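Local structure of probable sugar ABC transporter, sugar-binding protein (Streptococcus pneumoniae, 2W7Y) at residues P100-L105 and G309-S314; L132-G137 and N351-V356; M159-N164 and G296-G301; V302-S307 and V385-D390. The protein binds the blood group A-trisaccharide and probably delivers such glycans to an ABC transporter for uptake. All coordinates share one frame; numbering follows the deposited sequence.

Interaction 1. Residues P100-L105 and G309-S314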
loop_
_atom_site.group_PDB
_atom_site.type_symbol
_atom_site.label_atom_id
_atom_site.label_comp_id
_atom_site.label_asym_id
_atom_site.label_seq_id
_atom_site.Cartn_x
_atom_site.Cartn_y
_atom_site.Cartn_z
ATOM N N PRO A 100 -10.825 16.911 -7.793
ATOM C CA PRO A 100 -10.309 16.609 -9.134
ATOM C C PRO A 100 -11.281 15.703 -9.878
ATOM O O PRO A 100 -11.814 14.760 -9.284
ATOM C CB PRO A 100 -8.992 15.870 -8.852
ATOM C CG PRO A 100 -9.091 15.411 -7.432
ATOM C CD PRO A 100 -9.899 16.461 -6.738
ATOM N N ASP A 101 -11.527 15.996 -11.155
ATOM C CA ASP A 101 -12.493 15.225 -11.951
ATOM C C ASP A 101 -12.339 13.722 -11.712
ATOM O O ASP A 101 -13.288 13.048 -11.311
ATOM C CB ASP A 101 -12.359 15.550 -13.440
ATOM C CG ASP A 101 -12.810 16.960 -13.785
ATOM O OD1 ASP A 101 -12.538 17.391 -14.927
ATOM O OD2 ASP A 101 -13.436 17.640 -12.937
ATOM N N VAL A 102 -11.135 13.212 -11.962
ATOM C CA VAL A 102 -10.783 11.820 -11.687
ATOM C C VAL A 102 -9.379 11.827 -11.100
ATOM O O VAL A 102 -8.495 12.514 -11.614
ATOM C CB VAL A 102 -10.793 10.940 -12.977
ATOM C CG1 VAL A 102 -10.425 9.479 -12.660
ATOM C CG2 VAL A 102 -12.142 11.000 -13.682
ATOM N N ILE A 103 -9.179 11.090 -10.009
ATOM C CA ILE A 103 -7.835 10.889 -9.471
ATOM C C ILE A 103 -7.601 9.426 -9.100
ATOM O O ILE A 103 -8.465 8.794 -8.497
ATOM C CB ILE A 103 -7.507 11.854 -8.285
ATOM C CG1 ILE A 103 -6.025 11.744 -7.879
ATOM C CG2 ILE A 103 -8.467 11.635 -7.102
ATOM C CD1 ILE A 103 -5.473 12.956 -7.145
ATOM N N ASP A 104 -6.450 8.894 -9.506
ATOM C CA ASP A 104 -5.978 7.600 -9.026
ATOM C C ASP A 104 -5.077 7.848 -7.826
ATOM O O ASP A 104 -3.955 8.342 -7.958
ATOM C CB ASP A 104 -5.241 6.812 -10.122
ATOM C CG ASP A 104 -4.617 5.511 -9.598
ATOM O OD1 ASP A 104 -3.587 5.082 -10.163
ATOM O OD2 ASP A 104 -5.138 4.922 -8.621
ATOM N N LEU A 105 -5.593 7.497 -6.655
ATOM C CA LEU A 105 -4.938 7.782 -5.391
ATOM C C LEU A 105 -3.763 6.854 -5.096
ATOM O O LEU A 105 -2.966 7.139 -4.205
ATOM C CB LEU A 105 -5.962 7.754 -4.254
ATOM C CG LEU A 105 -6.912 8.955 -4.218
ATOM C CD1 LEU A 105 -7.969 8.754 -3.156
ATOM C CD2 LEU A 105 -6.130 10.250 -3.967
ATOM N N GLY A 309 -6.777 3.245 -1.630
ATOM C CA GLY A 309 -7.536 4.173 -2.461
ATOM C C GLY A 309 -7.060 4.043 -3.896
ATOM O O GLY A 309 -5.901 3.695 -4.151
ATOM N N GLY A 310 -7.953 4.311 -4.839
ATOM C CA GLY A 310 -7.604 4.224 -6.244
ATOM C C GLY A 310 -8.334 5.258 -7.060
ATOM O O GLY A 310 -8.244 6.453 -6.781
ATOM N N ILE A 311 -9.057 4.784 -8.070
ATOM C CA ILE A 311 -9.859 5.641 -8.938
ATOM C C ILE A 311 -11.000 6.269 -8.141
ATOM O O ILE A 311 -11.848 5.569 -7.586
ATOM C CB ILE A 311 -10.354 4.866 -10.187
ATOM C CG1 ILE A 311 -9.168 4.583 -11.113
ATOM C CG2 ILE A 311 -11.434 5.640 -10.937
ATOM C CD1 ILE A 311 -9.373 3.422 -12.054
ATOM N N THR A 312 -10.980 7.598 -8.080
ATOM C CA THR A 312 -11.891 8.382 -7.253
ATOM C C THR A 312 -12.432 9.536 -8.101
ATOM O O THR A 312 -11.665 10.253 -8.743
ATOM C CB THR A 312 -11.161 8.938 -6.013
ATOM O OG1 THR A 312 -10.334 7.918 -5.441
ATOM C CG2 THR A 312 -12.144 9.403 -4.978
ATOM N N ILE A 313 -13.751 9.705 -8.117
ATOM C CA ILE A 313 -14.376 10.643 -9.057
ATOM C C ILE A 313 -15.244 11.727 -8.415
ATOM O O ILE A 313 -15.986 11.472 -7.464
ATOM C CB ILE A 313 -15.099 9.898 -10.239
ATOM C CG1 ILE A 313 -16.481 10.491 -10.521
ATOM C CG2 ILE A 313 -15.203 8.403 -9.952
ATOM C CD1 ILE A 313 -17.143 9.982 -11.775
ATOM N N SER A 314 -15.127 12.937 -8.955
ATOM C CA SER A 314 -15.872 14.100 -8.490
ATOM C C SER A 314 -17.388 13.946 -8.628
ATOM O O SER A 314 -17.876 13.354 -9.587
ATOM C CB SER A 314 -15.401 15.349 -9.238
ATOM O OG SER A 314 -16.141 16.495 -8.855
HETATM O O HOH W 1 -14.476 18.083 -10.558
#
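Residues 100-105 and 309-314 form an antiparallel strand pair at the edge of the mixed sheet in one lobe of this solute-binding-protein fold, where strand 311-313 is the outermost strand and 102-104 lies between it and strand 39-44. The returning strand, some 200 residues further along the chain, runs opposite in direction to the other three strands of the sheet. Ile103 and Thr312 make the hydrogen-bonded pair: Ile103 N donates to Thr312 O at 2.9 Å, while Thr312 N gives a more bent bond to Ile103 O (140° at the hydrogen). Val102 with Ile313 and Asp104 with Ile311 are the flanking non-hydrogen-bonded pairs, and Ser314 N to Asp101 O (3.0 Å) ends the ladder almost straight.

On the face carrying Ile103 and Thr312, the two side chains run alongside each other, Ile103 CG2 lying 4.0 Å from Thr312 CB. Leu105 slants across Thr312 and brings CD1 against its OG1, while helix 86-94 covers Ile103 and Leu105. The face of Val102, Ile311 and Ile313 packs instead on helix 319-332. Asp104 belongs to this second face, with its side chain about 5 Å from the bound fucose, so the pair also lies close to the sugar site.

A water joins the strand ends, donating to Asp101 OD2 (2.6 Å) and accepting from Ser314 OG, whose hydroxyl also bonds Lys316 N; Asp101 OD1 has a salt bridge to Lys321. At the other end, Gly310 O is gripped from opposite faces of its carbonyl plane, by Leu105 N and by Thr312 OG1, each at 2.9 Å.

Interaction 2. Residues L132-G137 and N351-V356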
loop_
_atom_site.group_PDB
_atom_site.type_symbol
_atom_site.label_atom_id
_atom_site.label_comp_id
_atom_site.label_asym_id
_atom_site.label_seq_id
_atom_site.Cartn_x
_atom_site.Cartn_y
_atom_site.Cartn_z
ATOM N N LEU A 132 -20.165 -5.669 -11.776
ATOM C CA LEU A 132 -18.710 -5.548 -11.667
ATOM C C LEU A 132 -18.186 -5.831 -10.256
ATOM O O LEU A 132 -17.136 -5.317 -9.869
ATOM C CB LEU A 132 -18.248 -4.161 -12.137
ATOM C CG LEU A 132 -18.698 -3.626 -13.502
ATOM C CD1 LEU A 132 -18.415 -2.141 -13.593
ATOM C CD2 LEU A 132 -18.042 -4.375 -14.657
ATOM N N GLU A 133 -18.922 -6.645 -9.496
ATOM C CA GLU A 133 -18.496 -7.087 -8.164
ATOM C C GLU A 133 -17.143 -7.796 -8.235
ATOM O O GLU A 133 -16.233 -7.496 -7.458
ATOM C CB GLU A 133 -19.534 -8.026 -7.536
ATOM C CG GLU A 133 -20.777 -7.341 -6.971
ATOM C CD GLU A 133 -21.893 -7.116 -7.995
ATOM O OE1 GLU A 133 -21.713 -7.439 -9.193
ATOM O OE2 GLU A 133 -22.968 -6.616 -7.591
ATOM N N LYS A 134 -17.032 -8.736 -9.175
ATOM C CA LYS A 134 -15.816 -9.523 -9.386
ATOM C C LYS A 134 -14.658 -8.692 -9.927
ATOM O O LYS A 134 -13.495 -8.956 -9.607
ATOM C CB LYS A 134 -16.091 -10.680 -10.349
ATOM C CG LYS A 134 -16.401 -11.994 -9.675
ATOM C CD LYS A 134 -16.054 -13.142 -10.607
ATOM C CE LYS A 134 -15.399 -14.287 -9.857
ATOM N NZ LYS A 134 -14.597 -15.169 -10.751
ATOM N N ASN A 135 -14.985 -7.702 -10.754
ATOM C CA ASN A 135 -13.992 -6.838 -11.382
ATOM C C ASN A 135 -13.276 -5.917 -10.397
ATOM O O ASN A 135 -12.091 -5.630 -10.566
ATOM C CB ASN A 135 -14.631 -6.010 -12.501
ATOM C CG ASN A 135 -15.164 -6.863 -13.634
ATOM O OD1 ASN A 135 -16.216 -7.486 -13.510
ATOM N ND2 ASN A 135 -14.443 -6.886 -14.752
ATOM N N VAL A 136 -13.998 -5.454 -9.378
ATOM C CA VAL A 136 -13.419 -4.572 -8.357
ATOM C C VAL A 136 -12.836 -5.368 -7.183
ATOM O O VAL A 136 -12.036 -4.836 -6.404
ATOM C CB VAL A 136 -14.429 -3.499 -7.854
ATOM C CG1 VAL A 136 -14.906 -2.631 -9.016
ATOM C CG2 VAL A 136 -15.614 -4.138 -7.122
ATOM N N GLY A 137 -13.251 -6.632 -7.072
ATOM C CA GLY A 137 -12.724 -7.576 -6.090
ATOM C C GLY A 137 -12.819 -7.130 -4.646
ATOM O O GLY A 137 -13.909 -6.850 -4.145
ATOM N N ASN A 351 -9.321 -7.515 -10.293
ATOM C CA ASN A 351 -10.259 -8.377 -10.999
ATOM C C ASN A 351 -10.011 -9.847 -10.687
ATOM O O ASN A 351 -8.970 -10.403 -11.043
ATOM C CB ASN A 351 -10.179 -8.121 -12.504
ATOM C CG ASN A 351 -11.329 -8.739 -13.275
ATOM O OD1 ASN A 351 -12.056 -9.592 -12.766
ATOM N ND2 ASN A 351 -11.495 -8.308 -14.518
ATOM N N GLU A 352 -10.989 -10.465 -10.031
ATOM C CA GLU A 352 -10.880 -11.848 -9.571
ATOM C C GLU A 352 -11.070 -12.872 -10.691
ATOM O O GLU A 352 -10.914 -14.077 -10.468
ATOM C CB GLU A 352 -11.850 -12.100 -8.416
ATOM C CG GLU A 352 -11.467 -11.332 -7.152
ATOM C CD GLU A 352 -12.497 -11.429 -6.043
ATOM O OE1 GLU A 352 -13.611 -11.943 -6.283
ATOM O OE2 GLU A 352 -12.184 -10.983 -4.921
ATOM N N ASN A 353 -11.402 -12.384 -11.889
ATOM C CA ASN A 353 -11.488 -13.218 -13.088
ATOM C C ASN A 353 -10.114 -13.525 -13.677
ATOM O O ASN A 353 -9.973 -14.438 -14.485
ATOM C CB ASN A 353 -12.362 -12.552 -14.157
ATOM C CG ASN A 353 -13.837 -12.535 -13.792
ATOM O OD1 ASN A 353 -14.394 -13.542 -13.354
ATOM N ND2 ASN A 353 -14.481 -11.391 -13.995
ATOM N N VAL A 354 -9.109 -12.746 -13.283
ATOM C CA VAL A 354 -7.735 -12.961 -13.731
ATOM C C VAL A 354 -7.090 -14.048 -12.878
ATOM O O VAL A 354 -6.940 -13.892 -11.664
ATOM C CB VAL A 354 -6.894 -11.662 -13.673
ATOM C CG1 VAL A 354 -5.462 -11.929 -14.121
ATOM C CG2 VAL A 354 -7.518 -10.587 -14.535
ATOM N N ASN A 355 -6.726 -15.152 -13.525
ATOM C CA ASN A 355 -6.125 -16.291 -12.840
ATOM C C ASN A 355 -4.628 -16.081 -12.609
ATOM O O ASN A 355 -3.798 -16.473 -13.429
ATOM C CB ASN A 355 -6.394 -17.589 -13.612
ATOM C CG ASN A 355 -6.359 -18.822 -12.719
ATOM O OD1 ASN A 355 -5.874 -18.782 -11.587
ATOM N ND2 ASN A 355 -6.883 -19.931 -13.232
ATOM N N VAL A 356 -4.304 -15.466 -11.477
ATOM C CA VAL A 356 -2.928 -15.122 -11.105
ATOM C C VAL A 356 -1.997 -16.340 -11.020
ATOM O O VAL A 356 -0.848 -16.272 -11.462
ATOM C CB VAL A 356 -2.895 -14.300 -9.776
ATOM C CG1 VAL A 356 -1.533 -14.377 -9.096
ATOM C CG2 VAL A 356 -3.298 -12.852 -10.034
#
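A type I beta turn, Asn351 to Val354, docks on the short helix 133-136 in a largely polar surface contact. The turn is reinforced by an Asx turn: Asn351 OD1 accepts from Asn353 N at 3.0 Å, with the donor well above the amide plane. With CG anti to the backbone N (chi1 -167°), the Asn351 side chain leans forward beside its own carbonyl, which brings OD1 to the N-H two residues on.

The central link is a nearly straight bond from Glu352 N to Lys134 O (3.0 Å, 176° at the hydrogen). Beyond it Lys134, bent at chi3, passes over the Asn353 amide at about a right angle. Its NZ meets Asn353 OD1 at 3.1 Å from above the carbonyl plane, and CD packs on the same oxygen. Glu352 extends the other way, laying OE2 3.6 Å from Gly137 CA, where the chain leaves the helix with positive phi.

Asn135 and Asn351 lie side by side, their amide planes 40° apart. Their ND2 atoms are only 3.3 Å from each other and, both being donors, do not bond; each has an acceptor elsewhere, Asn135 ND2 in Thr333 O and Asn351 ND2 in Asp335 OD1.

Those two acceptors lie just before and at the start of helix 335-343, which Asn351 and Val354 also touch through Gln338. Helix 124-129 backs helix 133-136 through Leu132 and Val136, and helix 356-361 begins where the turn segment ends.

Interaction 3. Residues M159-N164 and G296-G301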
loop_
_atom_site.group_PDB
_atom_site.type_symbol
_atom_site.label_atom_id
_atom_site.label_comp_id
_atom_site.label_asym_id
_atom_site.label_seq_id
_atom_site.Cartn_x
_atom_site.Cartn_y
_atom_site.Cartn_z
HETATM N N MSE A 159 0.399 -6.941 0.418
HETATM C CA MSE A 159 1.728 -6.661 0.955
HETATM C C MSE A 159 2.265 -7.647 2.001
HETATM O O MSE A 159 1.723 -7.767 3.105
HETATM C CB MSE A 159 1.773 -5.228 1.493
HETATM C CG MSE A 159 2.971 -4.923 2.366
HETATM SE SE MSE A 159 3.256 -3.018 2.558
HETATM C CE MSE A 159 1.484 -2.477 3.114
ATOM N N GLY A 160 3.338 -8.342 1.634
ATOM C CA GLY A 160 4.185 -9.042 2.594
ATOM C C GLY A 160 5.455 -8.232 2.778
ATOM O O GLY A 160 5.405 -7.016 2.978
ATOM N N LEU A 161 6.602 -8.896 2.708
ATOM C CA LEU A 161 7.876 -8.188 2.756
ATOM C C LEU A 161 8.916 -8.870 1.857
ATOM O O LEU A 161 8.630 -9.911 1.252
ATOM C CB LEU A 161 8.345 -7.994 4.220
ATOM C CG LEU A 161 9.181 -8.944 5.105
ATOM C CD1 LEU A 161 8.727 -8.836 6.563
ATOM C CD2 LEU A 161 9.175 -10.391 4.687
ATOM N N TRP A 162 10.101 -8.271 1.754
ATOM C CA TRP A 162 11.188 -8.846 0.965
ATOM C C TRP A 162 12.452 -8.971 1.800
ATOM O O TRP A 162 12.712 -8.138 2.666
ATOM C CB TRP A 162 11.454 -8.016 -0.292
ATOM C CG TRP A 162 10.253 -7.894 -1.190
ATOM C CD1 TRP A 162 9.277 -6.938 -1.131
ATOM C CD2 TRP A 162 9.903 -8.757 -2.279
ATOM N NE1 TRP A 162 8.345 -7.150 -2.115
ATOM C CE2 TRP A 162 8.700 -8.261 -2.833
ATOM C CE3 TRP A 162 10.490 -9.899 -2.845
ATOM C CZ2 TRP A 162 8.069 -8.873 -3.925
ATOM C CZ3 TRP A 162 9.863 -10.507 -3.925
ATOM C CH2 TRP A 162 8.665 -9.990 -4.458
ATOM N N TYR A 163 13.232 -10.017 1.544
ATOM C CA TYR A 163 14.469 -10.238 2.285
ATOM C C TYR A 163 15.584 -10.785 1.399
ATOM O O TYR A 163 15.319 -11.452 0.391
ATOM C CB TYR A 163 14.227 -11.149 3.496
ATOM C CG TYR A 163 14.156 -12.628 3.180
ATOM C CD1 TYR A 163 13.006 -13.188 2.623
ATOM C CD2 TYR A 163 15.236 -13.472 3.457
ATOM C CE1 TYR A 163 12.934 -14.546 2.337
ATOM C CE2 TYR A 163 15.175 -14.833 3.175
ATOM C CZ TYR A 163 14.023 -15.362 2.613
ATOM O OH TYR A 163 13.956 -16.703 2.336
ATOM N N ASN A 164 16.824 -10.481 1.775
ATOM C CA ASN A 164 18.001 -10.988 1.080
ATOM C C ASN A 164 18.431 -12.329 1.669
ATOM O O ASN A 164 18.911 -12.392 2.805
ATOM C CB ASN A 164 19.146 -9.969 1.145
ATOM C CG ASN A 164 20.300 -10.311 0.212
ATOM O OD1 ASN A 164 20.800 -11.434 0.199
ATOM N ND2 ASN A 164 20.735 -9.330 -0.567
ATOM N N GLY A 296 8.590 -12.774 1.664
ATOM C CA GLY A 296 8.180 -13.384 2.915
ATOM C C GLY A 296 7.046 -12.571 3.492
ATOM O O GLY A 296 6.592 -11.610 2.875
ATOM N N ILE A 297 6.581 -12.946 4.676
ATOM C CA ILE A 297 5.585 -12.143 5.391
ATOM C C ILE A 297 6.058 -11.850 6.815
ATOM O O ILE A 297 7.179 -12.203 7.188
ATOM C CB ILE A 297 4.151 -12.770 5.359
ATOM C CG1 ILE A 297 4.151 -14.201 5.917
ATOM C CG2 ILE A 297 3.568 -12.718 3.942
ATOM C CD1 ILE A 297 2.774 -14.764 6.192
ATOM N N TYR A 298 5.194 -11.214 7.598
ATOM C CA TYR A 298 5.544 -10.689 8.914
ATOM C C TYR A 298 5.398 -11.738 10.022
ATOM O O TYR A 298 4.688 -12.729 9.830
ATOM C CB TYR A 298 4.704 -9.437 9.200
ATOM C CG TYR A 298 4.927 -8.337 8.184
ATOM C CD1 TYR A 298 5.840 -7.312 8.427
ATOM C CD2 TYR A 298 4.245 -8.337 6.966
ATOM C CE1 TYR A 298 6.054 -6.305 7.489
ATOM C CE2 TYR A 298 4.451 -7.343 6.025
ATOM C CZ TYR A 298 5.357 -6.331 6.288
ATOM O OH TYR A 298 5.566 -5.348 5.348
ATOM N N PRO A 299 6.090 -11.539 11.173
ATOM C CA PRO A 299 6.077 -12.483 12.303
ATOM C C PRO A 299 4.684 -12.965 12.704
ATOM O O PRO A 299 3.708 -12.209 12.612
ATOM C CB PRO A 299 6.696 -11.674 13.440
ATOM C CG PRO A 299 7.600 -10.728 12.768
ATOM C CD PRO A 299 6.965 -10.383 11.454
ATOM N N ALA A 300 4.622 -14.220 13.149
ATOM C CA ALA A 300 3.371 -14.912 13.492
ATOM C C ALA A 300 2.441 -15.130 12.288
ATOM O O ALA A 300 1.228 -15.275 12.448
ATOM C CB ALA A 300 2.643 -14.202 14.651
ATOM N N GLY A 301 3.027 -15.173 11.090
ATOM C CA GLY A 301 2.292 -15.453 9.857
ATOM C C GLY A 301 1.262 -14.409 9.462
ATOM O O GLY A 301 0.203 -14.749 8.938
#
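Leu161 and Gly296 form an antiparallel hydrogen-bonded pair where strand 157-164 meets the end of strand 293-296, in the mixed sheet that also holds strands 302-306 and 383-385, in the lobe of the solute-binding-protein fold away from interaction 1. Leu161 N donates to Gly296 O at 2.7 Å and Gly296 N returns a bond to Leu161 O at 2.9 Å; both are close to straight at the hydrogen. A CA-H...O contact from Gly160 CA to Gly296 O adds to the pairing just before Leu161. The bare CA of Gly160 lets Gly296 O come close, and that of Gly296 leaves room for Leu161 CD2; Ile297 CG2 rests 4.0 Å from Gly160 CA.

The apolar contact is carried by Leu161. Its CG sits between the backbone N and the carbonyl carbon (chi1 88°), which carries the branch across toward Gly296 and Tyr298; the two methyls then part. CD1 lies over one face of the Tyr298 ring as a CH-pi contact, 3.9 Å from the centroid and displaced toward the rim, while CD2 presses on the Gly296 peptide, 3.3 Å from Gly296 C.

The polar end of Tyr298 reaches back along the strand. Its OH is 2.9 Å from Gly160 O, and Met159 O lies at the ring edge, near the ring plane. Selenomethionine Met159 crosses this end obliquely, its CG 4.0 Å from Tyr298 OH, and its side chain is about 6 Å from the bound N-acetylgalactosamine unit.

Helix 207-215 packs on this corner, with Arg209 touching both Met159 and Tyr298, and Leu210 and Thr213 also against the tyrosine. Strand 302-306 continues the sheet beside Met159, whereas Trp162 turns toward helix 284-287.

Interaction 4. Residues V302-S307 and V385-D390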
loop_
_atom_site.group_PDB
_atom_site.type_symbol
_atom_site.label_atom_id
_atom_site.label_comp_id
_atom_site.label_asym_id
_atom_site.label_seq_id
_atom_site.Cartn_x
_atom_site.Cartn_y
_atom_site.Cartn_z
ATOM N N VAL A 302 1.581 -13.138 9.701
ATOM C CA VAL A 302 0.680 -12.033 9.370
ATOM C C VAL A 302 1.119 -11.341 8.078
ATOM O O VAL A 302 2.312 -11.176 7.824
ATOM C CB VAL A 302 0.566 -11.008 10.536
ATOM C CG1 VAL A 302 -0.419 -9.890 10.203
ATOM C CG2 VAL A 302 0.139 -11.705 11.824
ATOM N N ALA A 303 0.141 -10.964 7.257
ATOM C CA ALA A 303 0.390 -10.189 6.043
ATOM C C ALA A 303 -0.623 -9.059 5.919
ATOM O O ALA A 303 -1.653 -9.059 6.591
ATOM C CB ALA A 303 0.352 -11.089 4.810
ATOM N N ILE A 304 -0.314 -8.083 5.071
ATOM C CA ILE A 304 -1.232 -6.986 4.793
ATOM C C ILE A 304 -2.031 -7.310 3.528
ATOM O O ILE A 304 -1.456 -7.654 2.490
ATOM C CB ILE A 304 -0.485 -5.623 4.668
ATOM C CG1 ILE A 304 0.065 -5.193 6.034
ATOM C CG2 ILE A 304 -1.411 -4.540 4.110
ATOM C CD1 ILE A 304 1.260 -4.256 5.988
ATOM N N SER A 305 -3.355 -7.227 3.638
ATOM C CA SER A 305 -4.238 -7.388 2.487
ATOM C C SER A 305 -5.374 -6.389 2.548
ATOM O O SER A 305 -6.378 -6.596 3.241
ATOM C CB SER A 305 -4.792 -8.808 2.387
ATOM O OG SER A 305 -5.415 -9.006 1.127
ATOM N N SER A 306 -5.193 -5.288 1.831
ATOM C CA SER A 306 -6.231 -4.289 1.702
ATOM C C SER A 306 -6.361 -3.846 0.255
ATOM O O SER A 306 -5.652 -4.349 -0.626
ATOM C CB SER A 306 -5.978 -3.107 2.636
ATOM O OG SER A 306 -4.758 -2.478 2.313
ATOM N N SER A 307 -7.296 -2.935 0.013
ATOM C CA SER A 307 -7.557 -2.418 -1.317
ATOM C C SER A 307 -6.654 -1.232 -1.602
ATOM O O SER A 307 -5.962 -1.202 -2.622
ATOM C CB SER A 307 -9.021 -1.994 -1.435
ATOM O OG SER A 307 -9.883 -3.042 -1.029
ATOM N N VAL A 385 -4.416 -8.422 7.723
ATOM C CA VAL A 385 -4.917 -7.124 8.192
ATOM C C VAL A 385 -5.029 -6.093 7.054
ATOM O O VAL A 385 -4.323 -6.205 6.052
ATOM C CB VAL A 385 -4.042 -6.533 9.354
ATOM C CG1 VAL A 385 -4.148 -7.389 10.610
ATOM C CG2 VAL A 385 -2.585 -6.359 8.934
ATOM N N PRO A 386 -5.938 -5.103 7.196
ATOM C CA PRO A 386 -5.954 -3.990 6.251
ATOM C C PRO A 386 -4.935 -2.924 6.663
ATOM O O PRO A 386 -4.391 -2.984 7.768
ATOM C CB PRO A 386 -7.381 -3.450 6.374
ATOM C CG PRO A 386 -7.764 -3.733 7.785
ATOM C CD PRO A 386 -7.001 -4.972 8.215
ATOM N N THR A 387 -4.671 -1.961 5.789
ATOM C CA THR A 387 -3.731 -0.891 6.125
ATOM C C THR A 387 -4.382 0.103 7.077
ATOM O O THR A 387 -5.583 0.388 6.964
ATOM C CB THR A 387 -3.232 -0.121 4.889
ATOM O OG1 THR A 387 -4.357 0.363 4.146
ATOM C CG2 THR A 387 -2.369 -1.000 4.004
ATOM N N VAL A 388 -3.583 0.611 8.015
ATOM C CA VAL A 388 -3.976 1.715 8.895
ATOM C C VAL A 388 -4.644 2.839 8.092
ATOM O O VAL A 388 -5.671 3.382 8.510
ATOM C CB VAL A 388 -2.751 2.268 9.690
ATOM C CG1 VAL A 388 -3.039 3.650 10.277
ATOM C CG2 VAL A 388 -2.334 1.292 10.788
ATOM N N SER A 389 -4.062 3.154 6.937
ATOM C CA SER A 389 -4.564 4.191 6.040
ATOM C C SER A 389 -6.005 3.966 5.578
ATOM O O SER A 389 -6.796 4.903 5.541
ATOM C CB SER A 389 -3.641 4.314 4.824
ATOM O OG SER A 389 -3.917 5.499 4.101
ATOM N N ASP A 390 -6.337 2.723 5.228
ATOM C CA ASP A 390 -7.670 2.375 4.724
ATOM C C ASP A 390 -8.743 2.480 5.796
ATOM O O ASP A 390 -9.824 3.029 5.564
ATOM C CB ASP A 390 -7.670 0.957 4.136
ATOM C CG ASP A 390 -7.192 0.915 2.691
ATOM O OD1 ASP A 390 -7.194 -0.188 2.105
ATOM O OD2 ASP A 390 -6.823 1.972 2.135
#
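Two backbone bonds straddle Val385 and tie it to strand 302-306: Ser305 N donates to Val385 O at 2.8 Å, and Val385 N donates to Ala303 O at 3.1 Å. Together they make the parallel bridge between Ile304 and Val385.

Past the bridge, Ser306 meets the start of helix 388-392. Its OG, set between the backbone N and the carbonyl carbon (chi1 61°), makes a weak 3.4 Å hydrogen bond with Thr387 OG1, which also caps the helix by accepting from Asp390 N. Asp390 OD1 comes to 3.2 Å from Ser306 CB and takes a hydrogen bond from Gly308 N, just beyond the strand.

Around these polar groups, branched apolar side chains pack. Val385 CG2 nestles against Ile304 CG1 at 4.1 Å and Val302 CG1, while Ile304 CG2 meets Thr387 CG2 at 3.7 Å, their side chains crossing at about a right angle. Helix 207-215 borders this group through Asn212 and Thr213.

The side chain of Thr387 lies about 7 Å from the bound N-acetylgalactosamine. The arrangement is a parallel strand pair whose 383-385 member leads, through Pro386, into a helix N-capped by Thr387, in the solute-binding-protein lobe that also holds strand 157-164.

Interactions 1, 3 and 4 are buried backbone pairings, whereas interaction 2 lies at the surface and relies more on polar side chains. Interactions 3 and 4 share one sheet: strands 157-164 and 302-306 are neighbours, and Ile297 packs on Ala303. Interaction 1 belongs to a different sheet, its centre about 30 Å from that of interaction 3 and on the opposite side of the chain's centre. The chain passes directly from strand 302-306 to strand 311-313, and interactions 4 and 1 touch where Asp390 packs near Gly309. Pairing is antiparallel in interactions 1 and 3 but parallel in 4; an aromatic ring enters only interaction 3.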